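Local coordinates for protein TRAP-T family transporter, DctP (Periplasmic binding) subunit (Sulfitobacter sp. NAS-14.1, PDB 4PF8) that binds beta-D-galacturonate as the periplasmic solute-binding subunit of a TRAP transporter and probably delivers it to the membrane components for uptake, at residues A[138-143]-A[233-238]. Sequence-based numbering, arbitrary orientation.
Sequences LGYYDA and PECLCM. With GTR (beta-D-galactopyranuronic acid), chain D.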
ATOM      1  N   LEU A 138       8.872 -10.745  -4.497  1.00  9.34           N
ATOM      2  CA  LEU A 138      10.314 -10.534  -4.617  1.00  9.89           C
ATOM      3  C   LEU A 138      10.873  -9.596  -3.555  1.00 11.68           C
ATOM      4  O   LEU A 138      12.080  -9.554  -3.316  1.00 15.81           O
ATOM      5  CB  LEU A 138      10.659  -9.977  -5.989  1.00 13.12           C
ATOM      6  CG  LEU A 138      10.249 -10.860  -7.172  1.00 14.11           C
ATOM      7  CD1 LEU A 138      10.547 -10.136  -8.469  1.00 18.77           C
ATOM      8  CD2 LEU A 138      10.959 -12.207  -7.135  1.00 13.85           C
ATOM      9  N   GLY A 139       9.999  -8.841  -2.912  1.00 11.39           N
ATOM     10  CA  GLY A 139      10.424  -7.944  -1.868  1.00  9.00           C
ATOM     11  C   GLY A 139       9.276  -7.089  -1.409  1.00  9.50           C
ATOM     12  O   GLY A 139       8.291  -6.924  -2.118  1.00 11.70           O
ATOM     13  N   TYR A 140       9.392  -6.576  -0.193  1.00  8.96           N
ATOM     14  CA  TYR A 140       8.373  -5.699   0.381  1.00  9.88           C
ATOM     15  C   TYR A 140       8.848  -4.248   0.459  1.00  9.17           C
ATOM     16  O   TYR A 140       9.779  -3.889   1.199  1.00 12.42           O
ATOM     17  CB  TYR A 140       7.910  -6.240   1.756  1.00 10.18           C
ATOM     18  CG  TYR A 140       7.271  -7.604   1.654  1.00 10.92           C
ATOM     19  CD1 TYR A 140       6.053  -7.770   0.986  1.00 13.29           C
ATOM     20  CD2 TYR A 140       7.876  -8.730   2.214  1.00 13.17           C
ATOM     21  CE1 TYR A 140       5.477  -9.013   0.852  1.00 15.00           C
ATOM     22  CE2 TYR A 140       7.290  -9.987   2.098  1.00 17.72           C
ATOM     23  CZ  TYR A 140       6.086 -10.115   1.409  1.00 22.22           C
ATOM     24  OH  TYR A 140       5.492 -11.358   1.280  1.00 27.83           O
ATOM     25  N   TYR A 141       8.211  -3.424  -0.357  1.00  7.42           N
ATOM     26  CA  TYR A 141       8.480  -1.990  -0.438  1.00  7.43           C
ATOM     27  C   TYR A 141       7.757  -1.250   0.684  1.00  9.38           C
ATOM     28  O   TYR A 141       6.712  -1.681   1.167  1.00 10.54           O
ATOM     29  CB  TYR A 141       8.011  -1.435  -1.791  1.00  9.82           C
ATOM     30  CG  TYR A 141       8.908  -1.669  -3.015  1.00  7.74           C
ATOM     31  CD1 TYR A 141       9.858  -2.677  -3.056  1.00  9.36           C
ATOM     32  CD2 TYR A 141       8.769  -0.870  -4.138  1.00  8.90           C
ATOM     33  CE1 TYR A 141      10.655  -2.864  -4.205  1.00  9.62           C
ATOM     34  CE2 TYR A 141       9.551  -1.042  -5.260  1.00  9.97           C
ATOM     35  CZ  TYR A 141      10.485  -2.033  -5.296  1.00  8.98           C
ATOM     36  OH  TYR A 141      11.245  -2.193  -6.434  1.00 12.56           O
ATOM     37  N   ASP A 142       8.346  -0.139   1.103  1.00  8.63           N
ATOM     38  CA  ASP A 142       7.827   0.714   2.169  1.00  7.26           C
ATOM     39  C   ASP A 142       6.770   1.665   1.628  1.00  8.70           C
ATOM     40  O   ASP A 142       6.955   2.276   0.583  1.00  8.57           O
ATOM     41  CB  ASP A 142       9.013   1.523   2.711  1.00  8.50           C
ATOM     42  CG  ASP A 142       8.772   2.166   4.073  1.00 10.15           C
ATOM     43  OD1 ASP A 142       7.618   2.278   4.548  1.00  9.73           O
ATOM     44  OD2 ASP A 142       9.808   2.587   4.669  1.00 12.77           O
ATOM     45  N   ALA A 143       5.660   1.783   2.341  1.00  6.89           N
ATOM     46  CA  ALA A 143       4.661   2.800   2.040  1.00  6.59           C
ATOM     47  C   ALA A 143       4.304   3.581   3.304  1.00  6.04           C
ATOM     48  O   ALA A 143       3.225   4.176   3.406  1.00  7.52           O
ATOM     49  CB  ALA A 143       3.427   2.194   1.419  1.00  8.29           C
ATOM     50  N   PRO A 233       2.280  -2.764   3.847  1.00  7.54           N
ATOM     51  CA  PRO A 233       3.427  -3.047   2.975  1.00  8.59           C
ATOM     52  C   PRO A 233       3.009  -3.197   1.540  1.00  9.18           C
ATOM     53  O   PRO A 233       1.840  -3.469   1.278  1.00  7.37           O
ATOM     54  CB  PRO A 233       3.942  -4.397   3.482  1.00  8.15           C
ATOM     55  CG  PRO A 233       3.267  -4.614   4.801  1.00 13.61           C
ATOM     56  CD  PRO A 233       1.984  -3.888   4.740  1.00  8.44           C
ATOM     57  N   GLU A 234       3.957  -3.016   0.622  1.00  7.61           N
ATOM     58  CA  GLU A 234       3.704  -3.237  -0.787  1.00  7.98           C
ATOM     59  C   GLU A 234       4.627  -4.331  -1.242  1.00  8.67           C
ATOM     60  O   GLU A 234       5.674  -4.566  -0.630  1.00 13.29           O
ATOM     61  CB  GLU A 234       3.919  -1.953  -1.569  1.00  9.59           C
ATOM     62  CG  GLU A 234       3.176  -0.844  -0.881  1.00 10.69           C
ATOM     63  CD  GLU A 234       2.864   0.330  -1.744  1.00 12.34           C
ATOM     64  OE1 GLU A 234       3.655   0.643  -2.658  1.00 13.38           O
ATOM     65  OE2 GLU A 234       1.802   0.957  -1.489  1.00 10.15           O
ATOM     66  N   CYS A 235       4.237  -5.027  -2.287  1.00  7.91           N
ATOM     67  CA  CYS A 235       4.985  -6.169  -2.731  1.00  9.71           C
ATOM     68  C   CYS A 235       5.398  -5.989  -4.177  1.00 11.36           C
ATOM     69  O   CYS A 235       4.538  -5.779  -5.046  1.00 10.25           O
ATOM     70  CB  CYS A 235       4.132  -7.402  -2.546  1.00 12.75           C
ATOM     71  SG  CYS A 235       4.940  -8.906  -3.010  1.00 20.62           S
ATOM     72  N   LEU A 236       6.705  -6.008  -4.398  1.00  8.88           N
ATOM     73  CA  LEU A 236       7.263  -6.141  -5.737  1.00  7.44           C
ATOM     74  C   LEU A 236       7.097  -7.608  -6.068  1.00  8.90           C
ATOM     75  O   LEU A 236       7.620  -8.479  -5.364  1.00 10.39           O
ATOM     76  CB  LEU A 236       8.757  -5.773  -5.777  1.00 11.36           C
ATOM     77  CG  LEU A 236       9.426  -6.127  -7.111  1.00 12.97           C
ATOM     78  CD1 LEU A 236       8.924  -5.287  -8.275  1.00 12.48           C
ATOM     79  CD2 LEU A 236      10.951  -5.994  -6.964  1.00 16.98           C
ATOM     80  N   CYS A 237       6.329  -7.896  -7.104  1.00 10.48           N
ATOM     81  CA  CYS A 237       6.077  -9.282  -7.414  1.00 13.58           C
ATOM     82  C   CYS A 237       5.968  -9.551  -8.878  1.00 13.33           C
ATOM     83  O   CYS A 237       5.825  -8.660  -9.696  1.00 12.44           O
ATOM     84  CB  CYS A 237       4.800  -9.729  -6.769  1.00 13.71           C
ATOM     85  SG  CYS A 237       3.418  -8.742  -7.256  1.00 18.39           S
HETATM   86  N   MSE A 238       6.015 -10.832  -9.176  1.00 10.40           N
HETATM   87  CA  MSE A 238       5.974 -11.300 -10.538  1.00 10.44           C
HETATM   88  C   MSE A 238       4.820 -12.241 -10.676  1.00 10.99           C
HETATM   89  O   MSE A 238       4.452 -12.949  -9.744  1.00 11.14           O
HETATM   90  CB  MSE A 238       7.271 -12.041 -10.836  1.00 14.72           C
HETATM   91  CG  MSE A 238       7.388 -12.559 -12.225  1.00 23.69           C
HETATM   92 SE   MSE A 238       9.275 -12.604 -12.725  0.61 20.98          SE
HETATM   93  CE  MSE A 238       9.511 -10.808 -12.465  1.00 12.16           C
TER
HETATM   94  C1  GTR D 402      -0.818   4.258  -1.812  1.00  5.44           C
HETATM   95  C2  GTR D 402      -0.305   2.958  -2.338  1.00  5.28           C
HETATM   96  C3  GTR D 402      -0.989   2.705  -3.669  1.00  7.07           C
HETATM   97  C4  GTR D 402      -2.501   2.637  -3.509  1.00  6.96           C
HETATM   98  C5  GTR D 402      -2.918   3.962  -2.878  1.00  7.09           C
HETATM   99  C6  GTR D 402      -4.413   3.964  -2.583  1.00  9.45           C
HETATM  100  O1  GTR D 402      -0.245   4.532  -0.495  1.00  6.84           O
HETATM  101  O2  GTR D 402       1.127   3.098  -2.541  1.00  6.58           O
HETATM  102  O3  GTR D 402      -0.554   1.400  -4.112  1.00  7.50           O
HETATM  103  O4  GTR D 402      -2.804   1.547  -2.620  1.00  9.35           O
HETATM  104  O5  GTR D 402      -2.202   4.210  -1.650  1.00  6.32           O
HETATM  105  O6A GTR D 402      -4.763   4.623  -1.568  1.00  7.19           O
HETATM  106  O6B GTR D 402      -5.195   3.450  -3.415  1.00  8.04           O
HETATM  107  O   HOH W   1       5.158   3.050  -1.549  1.00  9.60           O
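Glu234 and Tyr141 both start with CG beside the backbone N (chi1 -49° and -79°), and from there they part: the glutamate runs out extended past Ala143 to the sugar, while the Tyr141 ring crosses the Leu236 side chain at a slant, with Tyr141 CE1 3.8 Å from Leu236 CB. The Tyr141 hydroxyl goes on to Ser261 of helix 248-282. Tyr141 and Glu234 form a hydrogen-bonded antiparallel pair, with Tyr141 N to Glu234 O at 2.8 Å, the donor standing above the carbonyl plane, and a straighter return bond from Glu234 N to Tyr141 O. Next along, Tyr140 and Cys235 are a non-hydrogen-bonded pair; Glu234 O lies at the edge of the Tyr140 ring, and Cys235 SG meets that ring obliquely, 3.9 Å from Tyr140 CE1. Then comes a classic beta bulge: Leu138 and Gly139 both face Leu236, whose O takes a short bond from Leu138 N (2.7 Å) and a weak one from Gly139 N, while Leu236 N donates back to Gly139 O at 2.9 Å. This joins edge strand 135-141 to strand 234-239 in the five-stranded sheet, with Phe45 of helix 37-52 packing on Leu138 and Leu236. At the pocket end, Ala143 CB sits 3.6 Å from Glu234 OE2, and a water donates to Asp142 O and, weakly, to Glu234 OE1. With an alanine here in place of Glu234, the sugar O2 hydroxyl would probably be left without this acceptor. GTR O2 donates to Glu234 OE2 at 2.5 Å, a doubtfully short length, consistent with the carboxylate helping to position the sugar alongside His32, Gln70, Arg146, Arg167 and Asn207.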